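Local coordinates for mediator of RNA polymerase II transcription subunit 6 (Schizosaccharomyces pombe, PDB 4H61), which forms part of the Mediator complex, a coactivator that relays signals from gene-specific regulatory proteins to the basal RNA polymerase II machinery, at residues E30-S35 against I71-I76; L100-V105 against Y111-A116. All blocks are in the same frame, centred on the assembly; numbering follows the deposited sequence.

Contacts 1 and 2 illustrate how one antiparallel sheet can hold both a helix packed against its face and a hairpin partner at its edge. Their centres lie about 12 Å apart, and they follow in series along the chain: contact 1 (30-35 with 71-76) closes before contact 2 (100-105 with 111-116) opens. Contact 1 lays helix 28-33 over a face of the four-stranded sheet, meeting strand 70-79; contact 2 adds the outermost strand 109-112 to strand 97-106. Tyr103 of contact 2 touches both phenylalanines of contact 1, and Ile71 CD1 meets Leu100 CD1 at 3.6 Å. Tyr103 thus joins contact 1 to one face of the hairpin, while Phe104 and Tyr111 lie on the other.

Contact 1 of 2, residues E30-S35 against I71-I76; sequences EYFSQS and IQFVII
The carbonyl oxygen of Phe32 is gripped from within its own segment by two donors. Ser35 OG donates a side-chain hydrogen bond of 2.7 Å to Phe32 O, lying in the carbonyl plane on a lone pair, with an angle of 142° at the oxygen. Ser35 N adds a backbone bond to the same Phe32 O at 3.1 Å. The serine hydroxyl also lies above one face of the Phe32 ring, toward its rim, and is also hydrogen-bonded to Phe37 N. The Phe32 ring points at the strand because CG stands anti to the backbone nitrogen (chi1 -175°), and the CE2 and CZ atoms of the ring reach Phe73. This is how helix 28-33 packs on a face of the four-stranded antiparallel sheet; here Phe32 meets its outermost strand, 70-79, and it also reaches the two strands beyond. Phe32 CE2 comes over a face of the Phe73 ring, 3.4 Å from Phe73 CD1 and nearly as close to Phe73 CE1. The two side chains cross at about a right angle, while their ring planes meet at 53°, an oblique pairing with the centroids 5.1 Å apart. Replacing Phe73 by an alanine would probably leave Phe32 CE2 and CZ without their cover on the strand side and open a gap between helix and sheet. Tyr103 meets the Phe32 ring edge-to-face and also touches Phe73, and Ile86 of strand 83-91 also touches Phe32. The backbone N of Phe73 donates to Asn44 OD1.

Contact 2 of 2, residues L100-V105 against Y111-A116; sequences LTVYFV and YMAPNA
Ala113 CB sits over one face of the Phe104 ring, 3.6 Å from the ring centroid and 18° off its normal, a CH-pi contact beside the beta hairpin of strands 97-106 and 109-112, where the second strand ends. These strands are the last two of the antiparallel sheet. Phe104 is also a donor in a second such contact, its CB lying over the Tyr111 ring, 4.1 Å from that centroid. The Tyr111 ring reaches this place because its CG lies between the backbone N and the carbonyl carbon (chi1 51°). Tyr111 CE1 then approaches the edge of the Phe104 ring, near its plane, in an oblique pairing with the planes at 80°. Beside them Val102 CG2 packs on Ala113 CB, and Tyr117 from helix 115-135 meets Phe104 edge-to-face. On the other face of the sheet Tyr103 and Met112 run side by side, pointing the same way, with Met112 CG 4.0 Å from Tyr103 CD2. The bend at the end of the methionine chain brings its CE to Thr101 OG1. Thr101 and Leu100 form a classic beta bulge opposite Lys88 on strand 83-91. Backbone bonds finish the hairpin. Phe104 and Tyr111 are a hydrogen-bonded pair, with Phe104 N to Tyr111 O at 2.7 Å and Tyr111 N to Phe104 O at 3.1 Å. Beyond the Tyr103-Met112 pair, Ala113 N donates to Val102 O over 2.8 Å.

Contact 1 of 2, residues E30-S35 against I71-I76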
loop_
_atom_site.group_PDB
_atom_site.type_symbol
_atom_site.label_atom_id
_atom_site.label_comp_id
_atom_site.label_asym_id
_atom_site.label_seq_id
_atom_site.Cartn_x
_atom_site.Cartn_y
_atom_site.Cartn_z
ATOM N N GLU A 30 -0.425 -2.819 -9.085
ATOM C CA GLU A 30 -1.388 -2.634 -10.161
ATOM C C GLU A 30 -2.431 -3.736 -10.079
ATOM O O GLU A 30 -3.623 -3.500 -10.290
ATOM C CB GLU A 30 -0.695 -2.660 -11.519
ATOM C CG GLU A 30 -1.607 -2.288 -12.676
ATOM C CD GLU A 30 -0.831 -1.903 -13.916
ATOM O OE1 GLU A 30 0.296 -1.375 -13.766
ATOM O OE2 GLU A 30 -1.339 -2.133 -15.037
ATOM N N TYR A 31 -1.962 -4.942 -9.770
ATOM C CA TYR A 31 -2.823 -6.090 -9.529
ATOM C C TYR A 31 -3.822 -5.742 -8.439
ATOM O O TYR A 31 -5.037 -5.918 -8.597
ATOM C CB TYR A 31 -1.964 -7.271 -9.075
ATOM C CG TYR A 31 -2.689 -8.589 -8.908
ATOM C CD1 TYR A 31 -3.566 -9.059 -9.878
ATOM C CD2 TYR A 31 -2.458 -9.385 -7.789
ATOM C CE1 TYR A 31 -4.212 -10.282 -9.727
ATOM C CE2 TYR A 31 -3.094 -10.608 -7.631
ATOM C CZ TYR A 31 -3.970 -11.052 -8.601
ATOM O OH TYR A 31 -4.602 -12.269 -8.435
ATOM N N PHE A 32 -3.287 -5.236 -7.336
ATOM C CA PHE A 32 -4.085 -4.857 -6.185
ATOM C C PHE A 32 -5.163 -3.860 -6.589
ATOM O O PHE A 32 -6.262 -3.880 -6.047
ATOM C CB PHE A 32 -3.176 -4.269 -5.097
ATOM C CG PHE A 32 -3.889 -3.947 -3.818
ATOM C CD1 PHE A 32 -4.113 -4.934 -2.870
ATOM C CD2 PHE A 32 -4.331 -2.651 -3.563
ATOM C CE1 PHE A 32 -4.773 -4.639 -1.692
ATOM C CE2 PHE A 32 -4.997 -2.338 -2.387
ATOM C CZ PHE A 32 -5.225 -3.331 -1.448
ATOM N N SER A 33 -4.851 -3.008 -7.566
ATOM C CA SER A 33 -5.785 -1.974 -8.033
ATOM C C SER A 33 -7.061 -2.499 -8.684
ATOM O O SER A 33 -8.072 -1.800 -8.717
ATOM C CB SER A 33 -5.086 -1.025 -8.997
ATOM O OG SER A 33 -4.050 -0.340 -8.324
ATOM N N GLN A 34 -7.018 -3.713 -9.216
ATOM C CA GLN A 34 -8.188 -4.276 -9.870
ATOM C C GLN A 34 -9.078 -5.007 -8.857
ATOM O O GLN A 34 -10.116 -5.574 -9.212
ATOM C CB GLN A 34 -7.758 -5.212 -11.003
ATOM C CG GLN A 34 -6.896 -4.537 -12.074
ATOM C CD GLN A 34 -7.660 -3.512 -12.917
ATOM O OE1 GLN A 34 -8.747 -3.786 -13.433
ATOM N NE2 GLN A 34 -7.086 -2.325 -13.060
ATOM N N SER A 35 -8.672 -4.972 -7.590
ATOM C CA SER A 35 -9.356 -5.729 -6.547
ATOM C C SER A 35 -10.277 -4.819 -5.740
ATOM O O SER A 35 -10.088 -3.597 -5.723
ATOM C CB SER A 35 -8.331 -6.376 -5.617
ATOM O OG SER A 35 -7.900 -5.452 -4.628
ATOM N N ILE A 71 -5.285 8.790 1.832
ATOM C CA ILE A 71 -5.168 7.332 1.725
ATOM C C ILE A 71 -4.045 6.913 0.763
ATOM O O ILE A 71 -3.924 7.449 -0.345
ATOM C CB ILE A 71 -6.496 6.688 1.263
ATOM C CG1 ILE A 71 -7.625 7.019 2.243
ATOM C CG2 ILE A 71 -6.354 5.183 1.116
ATOM C CD1 ILE A 71 -7.278 6.745 3.662
ATOM N N GLN A 72 -3.221 5.963 1.191
ATOM C CA GLN A 72 -2.112 5.489 0.367
ATOM C C GLN A 72 -1.960 3.987 0.500
ATOM O O GLN A 72 -2.260 3.414 1.550
ATOM C CB GLN A 72 -0.787 6.162 0.761
ATOM C CG GLN A 72 -0.800 7.683 0.708
ATOM C CD GLN A 72 0.585 8.312 0.914
ATOM O OE1 GLN A 72 1.459 7.749 1.592
ATOM N NE2 GLN A 72 0.785 9.491 0.321
ATOM N N PHE A 73 -1.489 3.358 -0.571
ATOM C CA PHE A 73 -1.145 1.944 -0.542
ATOM C C PHE A 73 0.337 1.779 -0.837
ATOM O O PHE A 73 0.844 2.298 -1.832
ATOM C CB PHE A 73 -1.971 1.168 -1.566
ATOM C CG PHE A 73 -3.442 1.169 -1.269
ATOM C CD1 PHE A 73 -3.982 0.250 -0.377
ATOM C CD2 PHE A 73 -4.283 2.100 -1.863
ATOM C CE1 PHE A 73 -5.336 0.251 -0.093
ATOM C CE2 PHE A 73 -5.646 2.110 -1.583
ATOM C CZ PHE A 73 -6.173 1.184 -0.698
ATOM N N VAL A 74 1.039 1.070 0.036
ATOM C CA VAL A 74 2.459 0.848 -0.167
ATOM C C VAL A 74 2.809 -0.608 0.074
ATOM O O VAL A 74 2.108 -1.323 0.799
ATOM C CB VAL A 74 3.328 1.746 0.752
ATOM C CG1 VAL A 74 2.972 3.211 0.560
ATOM C CG2 VAL A 74 3.162 1.342 2.213
ATOM N N ILE A 75 3.895 -1.044 -0.553
ATOM C CA ILE A 75 4.429 -2.375 -0.329
ATOM C C ILE A 75 5.384 -2.311 0.850
ATOM O O ILE A 75 6.293 -1.476 0.878
ATOM C CB ILE A 75 5.171 -2.865 -1.573
ATOM C CG1 ILE A 75 4.216 -2.867 -2.774
ATOM C CG2 ILE A 75 5.778 -4.241 -1.326
ATOM C CD1 ILE A 75 4.902 -3.025 -4.102
ATOM N N ILE A 76 5.168 -3.174 1.837
ATOM C CA ILE A 76 6.000 -3.152 3.041
ATOM C C ILE A 76 6.718 -4.475 3.281
ATOM O O ILE A 76 7.442 -4.618 4.262
ATOM C CB ILE A 76 5.184 -2.798 4.293
ATOM C CG1 ILE A 76 4.211 -3.941 4.629
ATOM C CG2 ILE A 76 4.462 -1.477 4.092
ATOM C CD1 ILE A 76 3.287 -3.638 5.783
#

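Contact 2 of 2, residues L100-V105 against Y111-A116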
loop_
_atom_site.group_PDB
_atom_site.type_symbol
_atom_site.label_atom_id
_atom_site.label_comp_id
_atom_site.label_asym_id
_atom_site.label_seq_id
_atom_site.Cartn_x
_atom_site.Cartn_y
_atom_site.Cartn_z
ATOM N N LEU A 100 -3.859 1.774 8.478
ATOM C CA LEU A 100 -5.293 1.520 8.550
ATOM C C LEU A 100 -5.593 0.033 8.488
ATOM O O LEU A 100 -6.258 -0.506 9.375
ATOM C CB LEU A 100 -6.026 2.263 7.432
ATOM C CG LEU A 100 -5.955 3.779 7.606
ATOM C CD1 LEU A 100 -6.713 4.532 6.493
ATOM C CD2 LEU A 100 -6.468 4.133 8.995
ATOM N N THR A 101 -5.126 -0.622 7.427
ATOM C CA THR A 101 -5.251 -2.070 7.300
ATOM C C THR A 101 -4.089 -2.664 6.487
ATOM O O THR A 101 -3.402 -1.946 5.753
ATOM C CB THR A 101 -6.641 -2.500 6.723
ATOM O OG1 THR A 101 -6.468 -3.442 5.651
ATOM C CG2 THR A 101 -7.431 -1.313 6.219
ATOM N N VAL A 102 -3.839 -3.965 6.636
ATOM C CA VAL A 102 -2.827 -4.607 5.799
ATOM C C VAL A 102 -3.356 -5.849 5.080
ATOM O O VAL A 102 -4.228 -6.552 5.589
ATOM C CB VAL A 102 -1.472 -4.872 6.541
ATOM C CG1 VAL A 102 -1.510 -4.356 7.973
ATOM C CG2 VAL A 102 -1.082 -6.334 6.494
ATOM N N TYR A 103 -2.843 -6.091 3.878
ATOM C CA TYR A 103 -3.370 -7.141 3.020
ATOM C C TYR A 103 -2.246 -8.068 2.603
ATOM O O TYR A 103 -1.096 -7.646 2.484
ATOM C CB TYR A 103 -4.008 -6.541 1.756
ATOM C CG TYR A 103 -4.874 -5.322 2.006
ATOM C CD1 TYR A 103 -4.301 -4.085 2.287
ATOM C CD2 TYR A 103 -6.268 -5.405 1.944
ATOM C CE1 TYR A 103 -5.079 -2.976 2.517
ATOM C CE2 TYR A 103 -7.057 -4.292 2.173
ATOM C CZ TYR A 103 -6.450 -3.078 2.456
ATOM O OH TYR A 103 -7.204 -1.954 2.688
ATOM N N PHE A 104 -2.584 -9.330 2.367
ATOM C CA PHE A 104 -1.625 -10.283 1.826
ATOM C C PHE A 104 -1.904 -10.564 0.359
ATOM O O PHE A 104 -3.055 -10.685 -0.056
ATOM C CB PHE A 104 -1.653 -11.586 2.620
ATOM C CG PHE A 104 -1.125 -11.447 4.016
ATOM C CD1 PHE A 104 -0.305 -10.380 4.356
ATOM C CD2 PHE A 104 -1.442 -12.380 4.992
ATOM C CE1 PHE A 104 0.186 -10.246 5.639
ATOM C CE2 PHE A 104 -0.953 -12.255 6.281
ATOM C CZ PHE A 104 -0.142 -11.187 6.603
ATOM N N VAL A 105 -0.840 -10.634 -0.427
ATOM C CA VAL A 105 -0.935 -11.116 -1.791
ATOM C C VAL A 105 -0.143 -12.413 -1.825
ATOM O O VAL A 105 1.053 -12.427 -2.126
ATOM C CB VAL A 105 -0.378 -10.100 -2.810
ATOM C CG1 VAL A 105 -0.696 -10.545 -4.226
ATOM C CG2 VAL A 105 -0.966 -8.723 -2.557
ATOM N N TYR A 111 -6.130 -10.890 0.236
ATOM C CA TYR A 111 -7.069 -10.846 1.346
ATOM C C TYR A 111 -6.485 -9.992 2.473
ATOM O O TYR A 111 -5.266 -9.808 2.546
ATOM C CB TYR A 111 -7.393 -12.261 1.840
ATOM C CG TYR A 111 -6.180 -13.124 2.129
ATOM C CD1 TYR A 111 -5.548 -13.081 3.373
ATOM C CD2 TYR A 111 -5.668 -13.989 1.165
ATOM C CE1 TYR A 111 -4.432 -13.873 3.645
ATOM C CE2 TYR A 111 -4.554 -14.785 1.429
ATOM C CZ TYR A 111 -3.941 -14.721 2.672
ATOM O OH TYR A 111 -2.834 -15.504 2.940
ATOM N N MET A 112 -7.352 -9.450 3.330
ATOM C CA MET A 112 -6.909 -8.690 4.504
ATOM C C MET A 112 -6.197 -9.619 5.475
ATOM O O MET A 112 -6.607 -10.764 5.679
ATOM C CB MET A 112 -8.091 -8.025 5.219
ATOM C CG MET A 112 -8.930 -7.096 4.339
ATOM S SD MET A 112 -10.388 -6.373 5.146
ATOM C CE MET A 112 -9.617 -5.612 6.572
ATOM N N ALA A 113 -5.118 -9.128 6.062
ATOM C CA ALA A 113 -4.390 -9.892 7.058
ATOM C C ALA A 113 -5.145 -9.695 8.351
ATOM O O ALA A 113 -5.973 -8.786 8.442
ATOM C CB ALA A 113 -2.982 -9.354 7.186
ATOM N N PRO A 114 -4.883 -10.541 9.356
ATOM C CA PRO A 114 -5.488 -10.307 10.670
ATOM C C PRO A 114 -5.149 -8.912 11.205
ATOM O O PRO A 114 -4.129 -8.323 10.832
ATOM C CB PRO A 114 -4.840 -11.382 11.546
ATOM C CG PRO A 114 -4.523 -12.477 10.603
ATOM C CD PRO A 114 -4.145 -11.815 9.306
ATOM N N ASN A 115 -6.011 -8.395 12.072
ATOM C CA ASN A 115 -5.866 -7.037 12.562
ATOM C C ASN A 115 -4.537 -6.824 13.291
ATOM O O ASN A 115 -3.978 -5.720 13.289
ATOM C CB ASN A 115 -7.054 -6.668 13.452
ATOM C CG ASN A 115 -6.907 -5.301 14.076
ATOM O OD1 ASN A 115 -7.132 -4.280 13.425
ATOM N ND2 ASN A 115 -6.517 -5.270 15.346
ATOM N N ALA A 116 -4.023 -7.898 13.884
ATOM C CA ALA A 116 -2.794 -7.835 14.668
ATOM C C ALA A 116 -1.630 -7.251 13.879
ATOM O O ALA A 116 -0.777 -6.556 14.440
ATOM C CB ALA A 116 -2.432 -9.211 15.196
#